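Dephospho-CoA kinase (Aquifex aeolicus, PDB 2IF2) probably catalyses the ATP-dependent phosphorylation of the 3'-hydroxyl group of dephospho-CoA, the last step of coenzyme A biosynthesis. Local coordinates at residues 39-50 with 59-69. Sequence-based numbering, arbitrary orientation.
Sequences YRKGHPVYEEVV and DEEGNIDRKKL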
loop_
_atom_site.group_PDB
_atom_site.type_symbol
_atom_site.label_atom_id
_atom_site.label_comp_id
_atom_site.label_asym_id
_atom_site.label_seq_id
_atom_site.Cartn_x
_atom_site.Cartn_y
_atom_site.Cartn_z
ATOM N N TYR A 39 1.068 -3.242 -14.377
ATOM C CA TYR A 39 0.059 -3.594 -15.374
ATOM C C TYR A 39 -0.025 -2.625 -16.573
ATOM O O TYR A 39 -1.000 -2.651 -17.338
ATOM C CB TYR A 39 -1.318 -3.665 -14.711
ATOM C CG TYR A 39 -1.409 -4.493 -13.443
ATOM C CD1 TYR A 39 -1.072 -3.947 -12.206
ATOM C CD2 TYR A 39 -1.931 -5.788 -13.470
ATOM C CE1 TYR A 39 -1.266 -4.667 -11.020
ATOM C CE2 TYR A 39 -2.130 -6.517 -12.292
ATOM C CZ TYR A 39 -1.801 -5.952 -11.070
ATOM O OH TYR A 39 -2.044 -6.641 -9.895
ATOM N N ARG A 40 1.002 -1.792 -16.735
ATOM C CA ARG A 40 1.040 -0.806 -17.810
ATOM C C ARG A 40 1.230 -1.371 -19.215
ATOM O O ARG A 40 0.250 -1.522 -19.946
ATOM C CB ARG A 40 2.103 0.259 -17.514
ATOM C CG ARG A 40 1.699 1.234 -16.391
ATOM C CD ARG A 40 0.278 1.782 -16.621
ATOM N NE ARG A 40 -0.247 2.567 -15.500
ATOM C CZ ARG A 40 -1.459 3.129 -15.478
ATOM N NH1 ARG A 40 -1.847 3.820 -14.412
ATOM N NH2 ARG A 40 -2.286 3.003 -16.517
ATOM N N LYS A 41 2.461 -1.678 -19.614
ATOM C CA LYS A 41 2.653 -2.219 -20.958
ATOM C C LYS A 41 4.011 -2.867 -21.194
ATOM O O LYS A 41 4.151 -4.089 -21.114
ATOM C CB LYS A 41 2.415 -1.128 -22.004
ATOM C CG LYS A 41 1.406 -1.523 -23.085
ATOM C CD LYS A 41 1.957 -2.628 -23.983
ATOM C CE LYS A 41 3.268 -2.208 -24.672
ATOM N NZ LYS A 41 3.107 -1.093 -25.664
ATOM N N GLY A 42 5.013 -2.057 -21.511
ATOM C CA GLY A 42 6.337 -2.611 -21.730
ATOM C C GLY A 42 6.904 -3.175 -20.434
ATOM O O GLY A 42 7.878 -3.933 -20.448
ATOM N N HIS A 43 6.288 -2.808 -19.311
ATOM C CA HIS A 43 6.744 -3.282 -18.014
ATOM C C HIS A 43 6.903 -4.793 -18.053
ATOM O O HIS A 43 6.082 -5.515 -18.626
ATOM C CB HIS A 43 5.750 -2.897 -16.905
ATOM C CG HIS A 43 6.362 -2.806 -15.539
ATOM N ND1 HIS A 43 6.995 -3.874 -14.923
ATOM C CD2 HIS A 43 6.456 -1.775 -14.665
ATOM C CE1 HIS A 43 7.445 -3.501 -13.744
ATOM N NE2 HIS A 43 7.130 -2.226 -13.558
ATOM N N PRO A 44 7.984 -5.295 -17.455
ATOM C CA PRO A 44 8.243 -6.730 -17.421
ATOM C C PRO A 44 7.121 -7.521 -16.743
ATOM O O PRO A 44 6.879 -8.679 -17.087
ATOM C CB PRO A 44 9.564 -6.816 -16.657
ATOM C CG PRO A 44 9.511 -5.604 -15.761
ATOM C CD PRO A 44 9.037 -4.566 -16.735
ATOM N N VAL A 45 6.440 -6.901 -15.782
ATOM C CA VAL A 45 5.351 -7.578 -15.076
ATOM C C VAL A 45 4.199 -7.825 -16.046
ATOM O O VAL A 45 3.537 -8.863 -16.006
ATOM C CB VAL A 45 4.836 -6.739 -13.887
ATOM C CG1 VAL A 45 3.838 -7.544 -13.081
ATOM C CG2 VAL A 45 5.990 -6.326 -13.008
ATOM N N TYR A 46 3.975 -6.862 -16.925
ATOM C CA TYR A 46 2.928 -6.964 -17.920
ATOM C C TYR A 46 3.107 -8.243 -18.718
ATOM O O TYR A 46 2.199 -9.067 -18.791
ATOM C CB TYR A 46 3.010 -5.771 -18.864
ATOM C CG TYR A 46 1.998 -5.779 -19.982
ATOM C CD1 TYR A 46 0.671 -5.419 -19.753
ATOM C CD2 TYR A 46 2.375 -6.122 -21.280
ATOM C CE1 TYR A 46 -0.250 -5.397 -20.791
ATOM C CE2 TYR A 46 1.463 -6.104 -22.322
ATOM C CZ TYR A 46 0.157 -5.739 -22.074
ATOM O OH TYR A 46 -0.735 -5.702 -23.116
ATOM N N GLU A 47 4.287 -8.402 -19.314
ATOM C CA GLU A 47 4.591 -9.579 -20.135
ATOM C C GLU A 47 4.360 -10.916 -19.446
ATOM O O GLU A 47 4.123 -11.927 -20.113
ATOM C CB GLU A 47 6.039 -9.533 -20.628
ATOM C CG GLU A 47 6.321 -8.435 -21.639
ATOM C CD GLU A 47 5.428 -8.511 -22.868
ATOM O OE1 GLU A 47 4.256 -8.083 -22.773
ATOM O OE2 GLU A 47 5.895 -9.007 -23.923
ATOM N N GLU A 48 4.442 -10.920 -18.118
ATOM C CA GLU A 48 4.247 -12.141 -17.353
ATOM C C GLU A 48 2.786 -12.384 -17.059
ATOM O O GLU A 48 2.279 -13.484 -17.267
ATOM C CB GLU A 48 5.024 -12.084 -16.039
ATOM C CG GLU A 48 6.044 -13.195 -15.952
ATOM C CD GLU A 48 6.437 -13.560 -14.540
ATOM O OE1 GLU A 48 7.118 -12.747 -13.872
ATOM O OE2 GLU A 48 6.047 -14.665 -14.096
ATOM N N VAL A 49 2.111 -11.350 -16.581
ATOM C CA VAL A 49 0.704 -11.458 -16.265
ATOM C C VAL A 49 -0.095 -11.940 -17.470
ATOM O O VAL A 49 -1.089 -12.643 -17.310
ATOM C CB VAL A 49 0.149 -10.117 -15.801
ATOM C CG1 VAL A 49 -1.257 -10.294 -15.278
ATOM C CG2 VAL A 49 1.046 -9.532 -14.746
ATOM N N VAL A 50 0.323 -11.556 -18.673
ATOM C CA VAL A 50 -0.383 -11.998 -19.879
ATOM C C VAL A 50 0.102 -13.394 -20.255
ATOM O O VAL A 50 -0.688 -14.254 -20.640
ATOM C CB VAL A 50 -0.145 -11.053 -21.097
ATOM C CG1 VAL A 50 -0.702 -9.675 -20.803
ATOM C CG2 VAL A 50 1.336 -10.977 -21.425
ATOM N N ASP A 59 -7.127 -8.971 -22.349
ATOM C CA ASP A 59 -6.673 -7.810 -23.093
ATOM C C ASP A 59 -7.790 -6.982 -23.732
ATOM O O ASP A 59 -8.893 -7.471 -23.991
ATOM C CB ASP A 59 -5.661 -8.252 -24.149
ATOM C CG ASP A 59 -4.247 -8.301 -23.608
ATOM O OD1 ASP A 59 -4.080 -8.560 -22.402
ATOM O OD2 ASP A 59 -3.299 -8.089 -24.387
ATOM N N GLU A 60 -7.473 -5.714 -23.970
ATOM C CA GLU A 60 -8.387 -4.754 -24.568
ATOM C C GLU A 60 -7.600 -3.844 -25.497
ATOM O O GLU A 60 -7.395 -2.662 -25.197
ATOM C CB GLU A 60 -9.048 -3.916 -23.479
ATOM C CG GLU A 60 -10.395 -4.445 -23.035
ATOM C CD GLU A 60 -11.441 -4.377 -24.137
ATOM O OE1 GLU A 60 -12.619 -4.713 -23.861
ATOM O OE2 GLU A 60 -11.090 -3.990 -25.279
ATOM N N GLU A 61 -7.162 -4.410 -26.619
ATOM C CA GLU A 61 -6.376 -3.683 -27.610
ATOM C C GLU A 61 -5.238 -2.874 -26.991
ATOM O O GLU A 61 -5.411 -1.705 -26.628
ATOM C CB GLU A 61 -7.267 -2.752 -28.430
ATOM C CG GLU A 61 -8.235 -3.461 -29.350
ATOM C CD GLU A 61 -9.495 -3.914 -28.646
ATOM O OE1 GLU A 61 -10.417 -4.400 -29.337
ATOM O OE2 GLU A 61 -9.570 -3.783 -27.406
ATOM N N GLY A 62 -4.073 -3.505 -26.869
ATOM C CA GLY A 62 -2.925 -2.823 -26.308
ATOM C C GLY A 62 -2.592 -3.204 -24.880
ATOM O O GLY A 62 -1.579 -3.852 -24.627
ATOM N N ASN A 63 -3.437 -2.800 -23.939
ATOM C CA ASN A 63 -3.202 -3.098 -22.530
ATOM C C ASN A 63 -4.098 -4.207 -22.020
ATOM O O ASN A 63 -4.691 -4.948 -22.806
ATOM C CB ASN A 63 -3.426 -1.849 -21.681
ATOM C CG ASN A 63 -4.675 -1.099 -22.081
ATOM O OD1 ASN A 63 -5.738 -1.697 -22.290
ATOM N ND2 ASN A 63 -4.559 0.218 -22.186
ATOM N N ILE A 64 -4.192 -4.313 -20.695
ATOM C CA ILE A 64 -5.022 -5.337 -20.065
ATOM C C ILE A 64 -6.207 -4.774 -19.302
ATOM O O ILE A 64 -6.096 -3.777 -18.595
ATOM C CB ILE A 64 -4.213 -6.259 -19.085
ATOM C CG1 ILE A 64 -3.674 -5.467 -17.899
ATOM C CG2 ILE A 64 -3.060 -6.932 -19.824
ATOM C CD1 ILE A 64 -2.969 -6.349 -16.884
ATOM N N ASP A 65 -7.346 -5.433 -19.459
ATOM C CA ASP A 65 -8.563 -5.030 -18.783
ATOM C C ASP A 65 -8.466 -5.388 -17.312
ATOM O O ASP A 65 -8.576 -6.557 -16.949
ATOM C CB ASP A 65 -9.762 -5.749 -19.388
ATOM C CG ASP A 65 -11.035 -5.452 -18.645
ATOM O OD1 ASP A 65 -12.099 -6.001 -19.007
ATOM O OD2 ASP A 65 -10.963 -4.653 -17.685
ATOM N N ARG A 66 -8.281 -4.387 -16.459
ATOM C CA ARG A 66 -8.170 -4.650 -15.027
ATOM C C ARG A 66 -9.422 -5.330 -14.462
ATOM O O ARG A 66 -9.410 -5.838 -13.340
ATOM C CB ARG A 66 -7.882 -3.350 -14.259
ATOM C CG ARG A 66 -6.522 -3.317 -13.547
ATOM C CD ARG A 66 -6.427 -4.371 -12.442
ATOM N NE ARG A 66 -6.381 -3.815 -11.090
ATOM C CZ ARG A 66 -5.414 -3.020 -10.628
ATOM N NH1 ARG A 66 -5.450 -2.558 -9.372
ATOM N NH2 ARG A 66 -4.406 -2.675 -11.422
ATOM N N LYS A 67 -10.495 -5.350 -15.246
ATOM C CA LYS A 67 -11.744 -5.967 -14.814
ATOM C C LYS A 67 -11.834 -7.408 -15.288
ATOM O O LYS A 67 -12.270 -8.291 -14.551
ATOM C CB LYS A 67 -12.944 -5.162 -15.334
ATOM C CG LYS A 67 -13.541 -4.179 -14.306
ATOM C CD LYS A 67 -12.497 -3.200 -13.729
ATOM C CE LYS A 67 -13.068 -2.362 -12.584
ATOM N NZ LYS A 67 -12.071 -1.405 -12.041
ATOM N N LYS A 68 -11.419 -7.645 -16.523
ATOM C CA LYS A 68 -11.452 -8.987 -17.064
ATOM C C LYS A 68 -10.554 -9.865 -16.185
ATOM O O LYS A 68 -10.967 -10.937 -15.747
ATOM C CB LYS A 68 -10.963 -8.983 -18.517
ATOM C CG LYS A 68 -11.737 -9.915 -19.466
ATOM C CD LYS A 68 -13.048 -9.305 -20.022
ATOM C CE LYS A 68 -14.175 -9.110 -18.974
ATOM N NZ LYS A 68 -14.825 -10.351 -18.430
ATOM N N LEU A 69 -9.335 -9.407 -15.910
ATOM C CA LEU A 69 -8.415 -10.176 -15.070
ATOM C C LEU A 69 -9.007 -10.422 -13.678
ATOM O O LEU A 69 -9.172 -11.572 -13.266
ATOM C CB LEU A 69 -7.062 -9.454 -14.939
ATOM C CG LEU A 69 -6.000 -10.010 -13.965
ATOM C CD1 LEU A 69 -5.684 -11.461 -14.285
ATOM C CD2 LEU A 69 -4.744 -9.168 -14.054
#
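Ile64 sits between Tyr39 and Tyr46 and uses a different branch for each. Ile64 CD1 lies at the edge of the Tyr39 ring, in the ring plane, 3.6 Å from Tyr39 CD2. Ile64 CG2 meets the Tyr46 ring obliquely at CE1 and also touches Val50 CG1, at 3.7 Å. CG1 of Ile64 stands between its own backbone N and carbonyl carbon (chi1 64°), which sends CD1 to Tyr39 and leaves CG2 for the helix.

The Tyr46 hydroxyl reaches past Ile64 to the hairpin turn. It donates a weak hydrogen bond to Gly62 O (2.5 Å between Tyr46 OH and Gly62 O). A phenylalanine in place of Tyr46 would probably leave the Gly62 carbonyl without this donor and the ring less tied to the turn.

Arg66 NH2 lies over one face of the Tyr39 ring, toward the CD1-CE1 rim, in a cation-pi contact. Arg66 CZ is 4.7 Å from the centroid of the Tyr39 ring, 17° off the normal. The guanidinium is tilted, not stacked flat: the two planes are 41° apart. Bends at chi2 and chi3 bring it back over the ring. Leu69 CD2 fills in near the ring plane and also touches Val49 CG1 at 3.9 Å.

Further out, His43 ND1 accepts from Val45 N at the head of helix 44-53, and Asp65 occupies the N-cap position before helix 66-71. Leu83 of helix 77-91 also touches Tyr39. Away from the predicted ATP site, the contact packs helix 44-53 against a short, weakly bonded antiparallel hairpin and the helix after it, a helix-hairpin-helix packing in this P-loop kinase.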